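Local coordinates for protein phosphoethanolamine N-methyltransferase 1 (Haemonchus contortus, PDB 4KRG) that catalyses the S-adenosylmethionine-dependent N-methylation of phosphoethanolamine, probably an early step in the parasite's synthesis of phosphocholine, at residues W81-F87 against N104-G110; E263-D268 against E332-T337; L438-V442 against E453-Y459. All coordinates share one frame; numbering follows the deposited sequence.

Contact 1. Residues W81-F87 against N104-G110; sequences WVLSTDF and NISYQIG. With SAH (S-adenosyl-L-homocysteine), chain D.
Trp-81 and Ser-106 meet at one end of two parallel strands, 81-86 and 105-109. The indole NE1 donates to Ser-106 OG at 3.0 Å, and the hydroxyl lies close to the ring plane. With chi1 at 170°, CG is swung opposite the backbone N, which carries the indole across to the second strand. Six backbone bonds follow. Val-82 N, Ser-84 N and Asp-86 N donate to Asn-104, Ser-106 and Gln-108. Ser-106 N, Gln-108 N and Gly-110 N donate back to the carbonyls of Val-82, Ser-84 and Asp-86. The bond from Ser-84 N to Ser-106 O is short, at 2.8 Å. The bond from Gly-110 N to Asp-86 O is 3.1 Å. Ser-84 OG turns to Thr-72, and Asn-104 ND2 to the carbonyls of Ala-76 and Arg-80. Water 1 links Thr-85 OG1 (3.0 Å) with Gly-110 O, to which it donates. The other branch of Thr-85, CG2, packs on Gln-108 CB at 3.8 Å.

Helix 89-98 connects the two strands in a beta-alpha-beta unit of the Rossmann-like methyltransferase domain. Asp-86, at the C-terminal end of its strand, takes both ribose hydroxyls of S-adenosylhomocysteine. OD2 accepts from O2' at 2.7 Å, and OD1 accepts from O3' at a doubtfully short modelled length. Gly-67 N and Ile-88 N also donate to this carboxylate, which fixes its rotation. The Phe-87 ring lies against the adenine, with C5 above the ring centre. The paired acceptors suit a ribose diol and the aromatic face suits the adenine, consistent with the nucleoside site of Rossmann-like methyltransferases.

Contact 2. Residues E263-D268 against E332-T337; sequences EQKTWD and EYLYRT
Asp-268 and Arg-336 join in a salt bridge that a second cation shares. Arg-336 grips side-on: NE reaches Asp-268 OD1 at 3.0 Å and NH2 reaches Asp-268 OD2 at 2.9 Å. The two flat groups are not coplanar, since their planes stand 55° apart. Lys-265 NZ, one helical turn before Asp-268, binds the same OD2 on its anti side at 2.7 Å. Two positive groups therefore gather round one buried carboxylate, which probably favours its ionised form. The Arg-336 chain bends at chi2 and chi3 to bring the guanidinium there, and Phe-188 makes a cation-pi contact with it.

Gln-264 sits next to this network. Its chain bends at chi2 (65°), and NE2 donates to Tyr-333 O at 3.3 Å, in the carbonyl plane and on a lone pair. OE1 lies over the CB and CG of Arg-336 and is bonded to Ser-190.

The contact is a helix pair. Helix 249-271 packs on helix 332-345, which links the parallel strands 324-329 and 350-354 of the second half of this di-domain protein. The short segments approach to 9.4 Å and cross at -49°.

Aromatic groups fill the other part of the interface. Tyr-333 runs over Gln-264 to Glu-263, and its OH donates to the anti lone pair of Glu-263 OE1 at 2.7 Å. The five-membered ring of Trp-267 is nearly parallel to the Tyr-333 ring but slid aside, so the two barely overlap. Trp-267 CD1 instead meets Tyr-333 CB at 3.5 Å. Leu-334 CD2 rests over one face of the indole as a CH-pi contact, 4.1 Å from the centroid of the six-membered ring.

Contact 3. Residues L438-V442 against E453-Y459; sequences LNAEV and ELSGCNY
Glu-441 reaches from its helix to Ser-455 and holds that residue by two atoms. Ser-455 OG donates to the syn lone pair of Glu-441 OE1 at 2.8 Å. Ser-455 N donates to Glu-441 OE2 at 2.7 Å, from well above the carboxylate plane. CG of the glutamate lies anti to the backbone N (chi1 -174°) and the chain is extended beyond it, which carries the carboxylate across to the loop. Tyr-459 OH in turn donates to Ser-455 OG at 2.7 Å, so the two hydroxyls form a short hydrogen-bonded chain ending on Glu-441. This is the tight part of the contact. Both Glu-441 and Tyr-459 are buried, and the serine hydroxyl both gives and receives a bond.

The other part is apolar and looser. Leu-454 slides past Glu-441 in the opposite direction, CG to CG at 3.9 Å. Its two methyls then part: CD2 meets Leu-438 CD2 at 3.8 Å, and CD1 meets Val-442 CB at 3.9 Å. These three residues are partly exposed. A water lies between Glu-441 OE2 and Glu-453 O, but its link to Glu-453 O is so short as to be doubtful.

The contact ties helix 434-448 to the loop that leads into strand 458-465. Leu-454 also touches Ile-445 on the same helix. Tyr-459 stacks edge-to-face with Trp-278 and packs on Leu-405 and Pro-407 of the neighbouring antiparallel strand 400-408.

Overall arrangement
The three contacts follow one another along the chain and do not touch. Contact 1 belongs to the N-terminal methyltransferase domain and is the one of the three that holds residues of the S-adenosylhomocysteine pocket. Its Asp-86 side chain is about 10 Å from the bound phosphoethanolamine. Contact 2 lies on the other side of the chain's centre, with its own centre about 37 Å from that of contact 1. Contact 3 is about 57 Å from contact 1 between centres. Contacts 2 and 3 have centres about 22 Å apart and nearest atoms about 11 Å apart. Neither holds a residue of either pocket; the Arg-336 side chain of contact 2 lies about 4 Å from a bound sodium ion.

Contact 1. Residues W81-F87 against N104-G110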
loop_
_atom_site.group_PDB
_atom_site.type_symbol
_atom_site.label_atom_id
_atom_site.label_comp_id
_atom_site.label_asym_id
_atom_site.label_seq_id
_atom_site.Cartn_x
_atom_site.Cartn_y
_atom_site.Cartn_z
ATOM N N TRP A 81 27.542 -0.650 -0.358
ATOM C CA TRP A 81 27.791 -0.210 1.004
ATOM C C TRP A 81 26.469 0.068 1.697
ATOM O O TRP A 81 25.519 0.530 1.072
ATOM C CB TRP A 81 28.643 1.051 0.969
ATOM C CG TRP A 81 28.813 1.769 2.273
ATOM C CD1 TRP A 81 29.681 1.460 3.281
ATOM C CD2 TRP A 81 28.130 2.959 2.680
ATOM N NE1 TRP A 81 29.565 2.375 4.301
ATOM C CE2 TRP A 81 28.621 3.308 3.955
ATOM C CE3 TRP A 81 27.143 3.761 2.094
ATOM C CZ2 TRP A 81 28.156 4.428 4.655
ATOM C CZ3 TRP A 81 26.686 4.867 2.786
ATOM C CH2 TRP A 81 27.192 5.192 4.053
ATOM N N VAL A 82 26.408 -0.228 2.987
ATOM C CA VAL A 82 25.211 0.028 3.774
ATOM C C VAL A 82 25.594 0.780 5.040
ATOM O O VAL A 82 26.532 0.394 5.732
ATOM C CB VAL A 82 24.504 -1.284 4.168
ATOM C CG1 VAL A 82 23.202 -0.996 4.912
ATOM C CG2 VAL A 82 24.255 -2.147 2.939
ATOM N N LEU A 83 24.879 1.862 5.324
ATOM C CA LEU A 83 24.976 2.523 6.618
ATOM C C LEU A 83 23.798 2.089 7.471
ATOM O O LEU A 83 22.643 2.295 7.105
ATOM C CB LEU A 83 24.954 4.041 6.465
ATOM C CG LEU A 83 24.713 4.796 7.774
ATOM C CD1 LEU A 83 25.882 4.604 8.717
ATOM C CD2 LEU A 83 24.469 6.272 7.518
ATOM N N SER A 84 24.095 1.493 8.618
ATOM C CA SER A 84 23.062 0.927 9.468
ATOM C C SER A 84 22.991 1.721 10.771
ATOM O O SER A 84 23.990 1.844 11.479
ATOM C CB SER A 84 23.401 -0.529 9.749
ATOM O OG SER A 84 22.240 -1.286 9.977
ATOM N N THR A 85 21.817 2.273 11.081
ATOM C CA THR A 85 21.665 3.145 12.248
ATOM C C THR A 85 20.502 2.716 13.147
ATOM O O THR A 85 19.512 2.161 12.675
ATOM C CB THR A 85 21.426 4.612 11.840
ATOM O OG1 THR A 85 20.072 4.774 11.396
ATOM C CG2 THR A 85 22.368 5.032 10.728
ATOM N N ASP A 86 20.629 2.989 14.443
ATOM C CA ASP A 86 19.545 2.777 15.401
ATOM C C ASP A 86 19.841 3.616 16.632
ATOM O O ASP A 86 21.007 3.872 16.935
ATOM C CB ASP A 86 19.435 1.298 15.783
ATOM C CG ASP A 86 18.057 0.925 16.304
ATOM O OD1 ASP A 86 17.195 0.546 15.483
ATOM O OD2 ASP A 86 17.829 1.014 17.533
ATOM N N PHE A 87 18.807 4.054 17.346
ATOM C CA PHE A 87 19.065 4.871 18.534
ATOM C C PHE A 87 19.226 4.061 19.828
ATOM O O PHE A 87 19.527 4.615 20.883
ATOM C CB PHE A 87 18.104 6.077 18.651
ATOM C CG PHE A 87 16.683 5.734 19.033
ATOM C CD1 PHE A 87 15.826 6.739 19.443
ATOM C CD2 PHE A 87 16.202 4.437 18.979
ATOM C CE1 PHE A 87 14.530 6.461 19.798
ATOM C CE2 PHE A 87 14.901 4.153 19.338
ATOM C CZ PHE A 87 14.063 5.164 19.745
ATOM N N ASN A 104 31.409 -4.338 4.456
ATOM C CA ASN A 104 30.858 -3.173 3.760
ATOM C C ASN A 104 29.710 -2.501 4.507
ATOM O O ASN A 104 28.851 -1.865 3.897
ATOM C CB ASN A 104 30.408 -3.530 2.340
ATOM C CG ASN A 104 29.268 -4.544 2.315
ATOM O OD1 ASN A 104 29.135 -5.376 3.216
ATOM N ND2 ASN A 104 28.443 -4.483 1.270
ATOM N N ILE A 105 29.701 -2.646 5.827
ATOM C CA ILE A 105 28.671 -2.031 6.650
ATOM C C ILE A 105 29.273 -1.011 7.611
ATOM O O ILE A 105 30.192 -1.326 8.371
ATOM C CB ILE A 105 27.911 -3.077 7.483
ATOM C CG1 ILE A 105 27.305 -4.158 6.583
ATOM C CG2 ILE A 105 26.818 -2.401 8.297
ATOM C CD1 ILE A 105 26.783 -5.347 7.350
ATOM N N SER A 106 28.754 0.211 7.568
ATOM C CA SER A 106 29.078 1.216 8.569
ATOM C C SER A 106 27.959 1.234 9.605
ATOM O O SER A 106 26.796 0.994 9.267
ATOM C CB SER A 106 29.219 2.598 7.926
ATOM O OG SER A 106 30.424 2.712 7.182
ATOM N N TYR A 107 28.314 1.521 10.856
ATOM C CA TYR A 107 27.345 1.552 11.951
ATOM C C TYR A 107 27.253 2.914 12.614
ATOM O O TYR A 107 28.253 3.595 12.808
ATOM C CB TYR A 107 27.706 0.515 13.013
ATOM C CG TYR A 107 27.735 -0.887 12.483
ATOM C CD1 TYR A 107 26.566 -1.621 12.361
ATOM C CD2 TYR A 107 28.927 -1.477 12.093
ATOM C CE1 TYR A 107 26.581 -2.909 11.868
ATOM C CE2 TYR A 107 28.950 -2.772 11.601
ATOM C CZ TYR A 107 27.774 -3.478 11.494
ATOM O OH TYR A 107 27.785 -4.758 11.007
ATOM N N GLN A 108 26.047 3.307 12.994
ATOM C CA GLN A 108 25.901 4.554 13.725
ATOM C C GLN A 108 24.845 4.419 14.798
ATOM O O GLN A 108 23.825 3.774 14.587
ATOM C CB GLN A 108 25.554 5.698 12.776
ATOM C CG GLN A 108 25.376 7.026 13.471
ATOM C CD GLN A 108 25.367 8.185 12.514
ATOM O OE1 GLN A 108 26.333 8.416 11.782
ATOM N NE2 GLN A 108 24.280 8.932 12.515
ATOM N N ILE A 109 25.109 5.007 15.960
ATOM C CA ILE A 109 24.108 5.084 17.010
ATOM C C ILE A 109 23.612 6.519 17.048
ATOM O O ILE A 109 24.398 7.445 17.232
ATOM C CB ILE A 109 24.693 4.716 18.386
ATOM C CG1 ILE A 109 25.306 3.316 18.348
ATOM C CG2 ILE A 109 23.615 4.779 19.452
ATOM C CD1 ILE A 109 26.156 2.981 19.568
ATOM N N GLY A 110 22.312 6.705 16.860
ATOM C CA GLY A 110 21.725 8.033 16.888
ATOM C C GLY A 110 20.255 8.006 16.522
ATOM O O GLY A 110 19.742 7.012 16.003
HETATM N N SAH D . 13.604 -2.151 11.319
HETATM C CA SAH D . 14.012 -3.303 12.137
HETATM C CB SAH D . 13.581 -3.036 13.620
HETATM C CG SAH D . 12.095 -2.725 13.787
HETATM S SD SAH D . 11.597 -2.181 15.447
HETATM C C SAH D . 13.426 -4.556 11.622
HETATM O O SAH D . 12.317 -4.543 11.108
HETATM O OXT SAH D . 13.900 -5.610 11.986
HETATM C "C5'" SAH D . 12.082 -0.438 15.544
HETATM C "C4'" SAH D . 13.467 -0.092 15.477
HETATM O "O4'" SAH D . 13.598 1.309 15.113
HETATM C "C3'" SAH D . 14.129 -0.247 16.787
HETATM O "O3'" SAH D . 15.437 -0.736 16.593
HETATM C "C2'" SAH D . 14.190 1.106 17.322
HETATM O "O2'" SAH D . 15.264 1.249 18.208
HETATM C "C1'" SAH D . 14.367 1.926 16.100
HETATM N N9 SAH D . 13.952 3.363 16.267
HETATM C C8 SAH D . 12.740 3.831 16.589
HETATM N N7 SAH D . 12.785 5.160 16.481
HETATM C C5 SAH D . 14.004 5.539 16.091
HETATM C C6 SAH D . 14.601 6.783 15.829
HETATM N N6 SAH D . 13.901 7.958 15.964
HETATM N N1 SAH D . 15.888 6.796 15.437
HETATM C C2 SAH D . 16.592 5.679 15.296
HETATM N N3 SAH D . 16.047 4.475 15.542
HETATM C C4 SAH D . 14.764 4.377 15.935
HETATM O O HOH W 1 19.689 7.318 12.860
#

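Contact 2. Residues E263-D268 against E332-T337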
loop_
_atom_site.group_PDB
_atom_site.type_symbol
_atom_site.label_atom_id
_atom_site.label_comp_id
_atom_site.label_asym_id
_atom_site.label_seq_id
_atom_site.Cartn_x
_atom_site.Cartn_y
_atom_site.Cartn_z
ATOM N N GLU A 263 -11.010 13.556 6.243
ATOM C CA GLU A 263 -11.596 13.059 5.006
ATOM C C GLU A 263 -11.662 11.543 5.007
ATOM O O GLU A 263 -12.627 10.974 4.521
ATOM C CB GLU A 263 -10.828 13.574 3.785
ATOM C CG GLU A 263 -10.949 15.083 3.584
ATOM C CD GLU A 263 -10.023 15.632 2.503
ATOM O OE1 GLU A 263 -9.160 14.884 1.995
ATOM O OE2 GLU A 263 -10.160 16.827 2.163
ATOM N N GLN A 264 -10.644 10.888 5.555
ATOM C CA GLN A 264 -10.677 9.437 5.690
ATOM C C GLN A 264 -11.848 9.001 6.551
ATOM O O GLN A 264 -12.579 8.079 6.191
ATOM C CB GLN A 264 -9.383 8.888 6.289
ATOM C CG GLN A 264 -9.404 7.378 6.469
ATOM C CD GLN A 264 -9.490 6.627 5.149
ATOM O OE1 GLN A 264 -8.491 6.466 4.453
ATOM N NE2 GLN A 264 -10.687 6.165 4.800
ATOM N N LYS A 265 -12.035 9.670 7.684
ATOM C CA LYS A 265 -13.116 9.299 8.595
ATOM C C LYS A 265 -14.503 9.367 7.955
ATOM O O LYS A 265 -15.358 8.530 8.246
ATOM C CB LYS A 265 -13.081 10.117 9.892
ATOM C CG LYS A 265 -12.044 9.668 10.924
ATOM C CD LYS A 265 -11.854 8.147 10.962
ATOM C CE LYS A 265 -13.071 7.390 11.489
ATOM N NZ LYS A 265 -12.891 5.919 11.334
ATOM N N THR A 266 -14.732 10.336 7.073
ATOM C CA THR A 266 -16.025 10.403 6.393
ATOM C C THR A 266 -16.220 9.219 5.446
ATOM O O THR A 266 -17.339 8.741 5.265
ATOM C CB THR A 266 -16.244 11.724 5.624
ATOM O OG1 THR A 266 -15.496 11.708 4.404
ATOM C CG2 THR A 266 -15.833 12.917 6.466
ATOM N N TRP A 267 -15.137 8.749 4.840
ATOM C CA TRP A 267 -15.221 7.592 3.958
ATOM C C TRP A 267 -15.471 6.300 4.734
ATOM O O TRP A 267 -16.257 5.454 4.302
ATOM C CB TRP A 267 -13.995 7.501 3.045
ATOM C CG TRP A 267 -14.058 8.513 1.938
ATOM C CD1 TRP A 267 -13.192 9.544 1.706
ATOM C CD2 TRP A 267 -15.070 8.609 0.928
ATOM N NE1 TRP A 267 -13.596 10.264 0.609
ATOM C CE2 TRP A 267 -14.749 9.711 0.115
ATOM C CE3 TRP A 267 -16.220 7.861 0.636
ATOM C CZ2 TRP A 267 -15.535 10.089 -0.977
ATOM C CZ3 TRP A 267 -16.993 8.234 -0.445
ATOM C CH2 TRP A 267 -16.650 9.336 -1.240
ATOM N N ASP A 268 -14.829 6.164 5.890
ATOM C CA ASP A 268 -15.119 5.042 6.777
ATOM C C ASP A 268 -16.608 4.988 7.116
ATOM O O ASP A 268 -17.210 3.924 7.134
ATOM C CB ASP A 268 -14.311 5.140 8.073
ATOM C CG ASP A 268 -12.826 5.200 7.832
ATOM O OD1 ASP A 268 -12.370 4.772 6.749
ATOM O OD2 ASP A 268 -12.110 5.675 8.740
ATOM N N GLU A 332 -6.906 6.369 -2.655
ATOM C CA GLU A 332 -6.301 6.074 -1.352
ATOM C C GLU A 332 -7.304 5.825 -0.227
ATOM O O GLU A 332 -7.153 4.880 0.544
ATOM C CB GLU A 332 -5.342 7.193 -0.930
ATOM C CG GLU A 332 -4.121 7.341 -1.812
ATOM C CD GLU A 332 -4.306 8.363 -2.923
ATOM O OE1 GLU A 332 -5.460 8.629 -3.313
ATOM O OE2 GLU A 332 -3.291 8.906 -3.407
ATOM N N TYR A 333 -8.323 6.676 -0.135
ATOM C CA TYR A 333 -9.278 6.597 0.963
ATOM C C TYR A 333 -10.134 5.356 0.844
ATOM O O TYR A 333 -10.553 4.783 1.846
ATOM C CB TYR A 333 -10.189 7.818 0.972
ATOM C CG TYR A 333 -9.505 9.114 1.329
ATOM C CD1 TYR A 333 -8.541 9.166 2.325
ATOM C CD2 TYR A 333 -9.833 10.287 0.672
ATOM C CE1 TYR A 333 -7.921 10.359 2.654
ATOM C CE2 TYR A 333 -9.223 11.480 0.993
ATOM C CZ TYR A 333 -8.265 11.511 1.983
ATOM O OH TYR A 333 -7.660 12.704 2.295
ATOM N N LEU A 334 -10.401 4.955 -0.392
ATOM C CA LEU A 334 -11.278 3.824 -0.656
ATOM C C LEU A 334 -10.487 2.523 -0.525
ATOM O O LEU A 334 -11.005 1.505 -0.078
ATOM C CB LEU A 334 -11.945 3.982 -2.026
ATOM C CG LEU A 334 -12.564 5.378 -2.200
ATOM C CD1 LEU A 334 -13.227 5.564 -3.544
ATOM C CD2 LEU A 334 -13.548 5.678 -1.103
ATOM N N TYR A 335 -9.209 2.581 -0.874
ATOM C CA TYR A 335 -8.299 1.466 -0.639
ATOM C C TYR A 335 -8.208 1.153 0.854
ATOM O O TYR A 335 -8.262 -0.013 1.250
ATOM C CB TYR A 335 -6.928 1.786 -1.238
ATOM C CG TYR A 335 -5.739 0.990 -0.727
ATOM C CD1 TYR A 335 -5.534 -0.330 -1.110
ATOM C CD2 TYR A 335 -4.781 1.593 0.073
ATOM C CE1 TYR A 335 -4.422 -1.038 -0.664
ATOM C CE2 TYR A 335 -3.666 0.902 0.517
ATOM C CZ TYR A 335 -3.492 -0.410 0.150
ATOM O OH TYR A 335 -2.379 -1.082 0.595
ATOM N N ARG A 336 -8.081 2.188 1.679
ATOM C CA ARG A 336 -8.062 2.001 3.125
ATOM C C ARG A 336 -9.323 1.235 3.580
ATOM O O ARG A 336 -9.230 0.279 4.351
ATOM C CB ARG A 336 -7.907 3.361 3.839
ATOM C CG ARG A 336 -7.861 3.358 5.391
ATOM C CD ARG A 336 -9.206 2.981 6.026
ATOM N NE ARG A 336 -9.630 3.752 7.187
ATOM C CZ ARG A 336 -9.231 3.517 8.431
ATOM N NH1 ARG A 336 -8.347 2.561 8.688
ATOM N NH2 ARG A 336 -9.703 4.258 9.416
ATOM N N THR A 337 -10.501 1.654 3.120
ATOM C CA THR A 337 -11.739 0.977 3.527
ATOM C C THR A 337 -11.779 -0.478 3.072
ATOM O O THR A 337 -12.435 -1.309 3.693
ATOM C CB THR A 337 -13.010 1.698 3.035
ATOM O OG1 THR A 337 -13.153 1.519 1.623
ATOM C CG2 THR A 337 -12.944 3.172 3.364
#

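Contact 3. Residues L438-V442 against E453-Y459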
loop_
_atom_site.group_PDB
_atom_site.type_symbol
_atom_site.label_atom_id
_atom_site.label_comp_id
_atom_site.label_asym_id
_atom_site.label_seq_id
_atom_site.Cartn_x
_atom_site.Cartn_y
_atom_site.Cartn_z
ATOM N N LEU A 438 -30.022 0.345 -12.435
ATOM C CA LEU A 438 -30.884 1.335 -11.798
ATOM C C LEU A 438 -31.605 0.739 -10.593
ATOM O O LEU A 438 -31.648 1.342 -9.525
ATOM C CB LEU A 438 -31.908 1.889 -12.793
ATOM C CG LEU A 438 -31.454 2.945 -13.803
ATOM C CD1 LEU A 438 -32.638 3.484 -14.576
ATOM C CD2 LEU A 438 -30.739 4.090 -13.108
ATOM N N ASN A 439 -32.150 -0.457 -10.765
ATOM C CA ASN A 439 -32.886 -1.123 -9.697
ATOM C C ASN A 439 -31.966 -1.531 -8.552
ATOM O O ASN A 439 -32.288 -1.337 -7.385
ATOM C CB ASN A 439 -33.587 -2.375 -10.228
ATOM C CG ASN A 439 -34.783 -2.067 -11.106
ATOM O OD1 ASN A 439 -35.307 -0.949 -11.124
ATOM N ND2 ASN A 439 -35.241 -3.081 -11.823
ATOM N N ALA A 440 -30.822 -2.111 -8.901
ATOM C CA ALA A 440 -29.889 -2.622 -7.904
ATOM C C ALA A 440 -29.218 -1.494 -7.123
ATOM O O ALA A 440 -29.048 -1.596 -5.910
ATOM C CB ALA A 440 -28.849 -3.530 -8.558
ATOM N N GLU A 441 -28.836 -0.419 -7.808
ATOM C CA GLU A 441 -28.204 0.704 -7.117
ATOM C C GLU A 441 -29.145 1.368 -6.116
ATOM O O GLU A 441 -28.738 1.680 -4.998
ATOM C CB GLU A 441 -27.622 1.748 -8.082
ATOM C CG GLU A 441 -26.835 2.828 -7.332
ATOM C CD GLU A 441 -26.023 3.747 -8.222
ATOM O OE1 GLU A 441 -26.099 3.615 -9.463
ATOM O OE2 GLU A 441 -25.302 4.611 -7.669
ATOM N N VAL A 442 -30.400 1.582 -6.498
ATOM C CA VAL A 442 -31.343 2.192 -5.561
ATOM C C VAL A 442 -31.617 1.272 -4.360
ATOM O O VAL A 442 -31.668 1.733 -3.220
ATOM C CB VAL A 442 -32.656 2.678 -6.243
ATOM C CG1 VAL A 442 -33.609 1.520 -6.519
ATOM C CG2 VAL A 442 -33.331 3.715 -5.385
ATOM N N GLU A 453 -27.372 10.132 -4.157
ATOM C CA GLU A 453 -28.120 9.886 -5.383
ATOM C C GLU A 453 -27.532 8.696 -6.110
ATOM O O GLU A 453 -26.444 8.240 -5.768
ATOM C CB GLU A 453 -28.088 11.112 -6.293
ATOM C CG GLU A 453 -28.590 12.392 -5.645
ATOM C CD GLU A 453 -30.030 12.290 -5.187
ATOM O OE1 GLU A 453 -30.793 11.506 -5.787
ATOM O OE2 GLU A 453 -30.400 12.994 -4.219
ATOM N N LEU A 454 -28.251 8.186 -7.103
ATOM C CA LEU A 454 -27.723 7.108 -7.927
ATOM C C LEU A 454 -26.571 7.667 -8.747
ATOM O O LEU A 454 -26.532 8.869 -9.008
ATOM C CB LEU A 454 -28.797 6.540 -8.861
ATOM C CG LEU A 454 -29.625 5.349 -8.359
ATOM C CD1 LEU A 454 -30.302 5.684 -7.060
ATOM C CD2 LEU A 454 -30.653 4.914 -9.391
ATOM N N SER A 455 -25.638 6.797 -9.140
ATOM C CA SER A 455 -24.551 7.177 -10.038
ATOM C C SER A 455 -25.112 7.930 -11.240
ATOM O O SER A 455 -24.521 8.903 -11.702
ATOM C CB SER A 455 -23.781 5.950 -10.503
ATOM O OG SER A 455 -24.590 5.128 -11.310
ATOM N N GLY A 456 -26.266 7.483 -11.729
ATOM C CA GLY A 456 -27.018 8.229 -12.720
ATOM C C GLY A 456 -26.578 7.966 -14.142
ATOM O O GLY A 456 -26.960 8.695 -15.059
ATOM N N CYS A 457 -25.771 6.924 -14.325
ATOM C CA CYS A 457 -25.248 6.574 -15.640
ATOM C C CYS A 457 -25.968 5.369 -16.216
ATOM O O CYS A 457 -26.646 4.642 -15.493
ATOM C CB CYS A 457 -23.759 6.250 -15.541
ATOM S SG CYS A 457 -22.749 7.678 -15.232
ATOM N N ASN A 458 -25.816 5.162 -17.522
ATOM C CA ASN A 458 -26.229 3.914 -18.147
ATOM C C ASN A 458 -25.114 2.883 -17.977
ATOM O O ASN A 458 -23.980 3.256 -17.688
ATOM C CB ASN A 458 -26.548 4.145 -19.621
ATOM C CG ASN A 458 -27.651 5.145 -19.811
ATOM O OD1 ASN A 458 -28.640 5.123 -19.086
ATOM N ND2 ASN A 458 -27.486 6.045 -20.770
ATOM N N TYR A 459 -25.430 1.597 -18.132
ATOM C CA TYR A 459 -24.432 0.554 -17.904
ATOM C C TYR A 459 -24.426 -0.553 -18.942
ATOM O O TYR A 459 -25.474 -1.056 -19.339
ATOM C CB TYR A 459 -24.576 -0.050 -16.503
ATOM C CG TYR A 459 -24.098 0.873 -15.417
ATOM C CD1 TYR A 459 -22.749 0.959 -15.100
ATOM C CD2 TYR A 459 -24.992 1.674 -14.721
ATOM C CE1 TYR A 459 -22.301 1.814 -14.112
ATOM C CE2 TYR A 459 -24.558 2.534 -13.729
ATOM C CZ TYR A 459 -23.213 2.601 -13.432
ATOM O OH TYR A 459 -22.772 3.452 -12.456
HETATM O O HOH W 2 -24.743 6.434 -5.916
#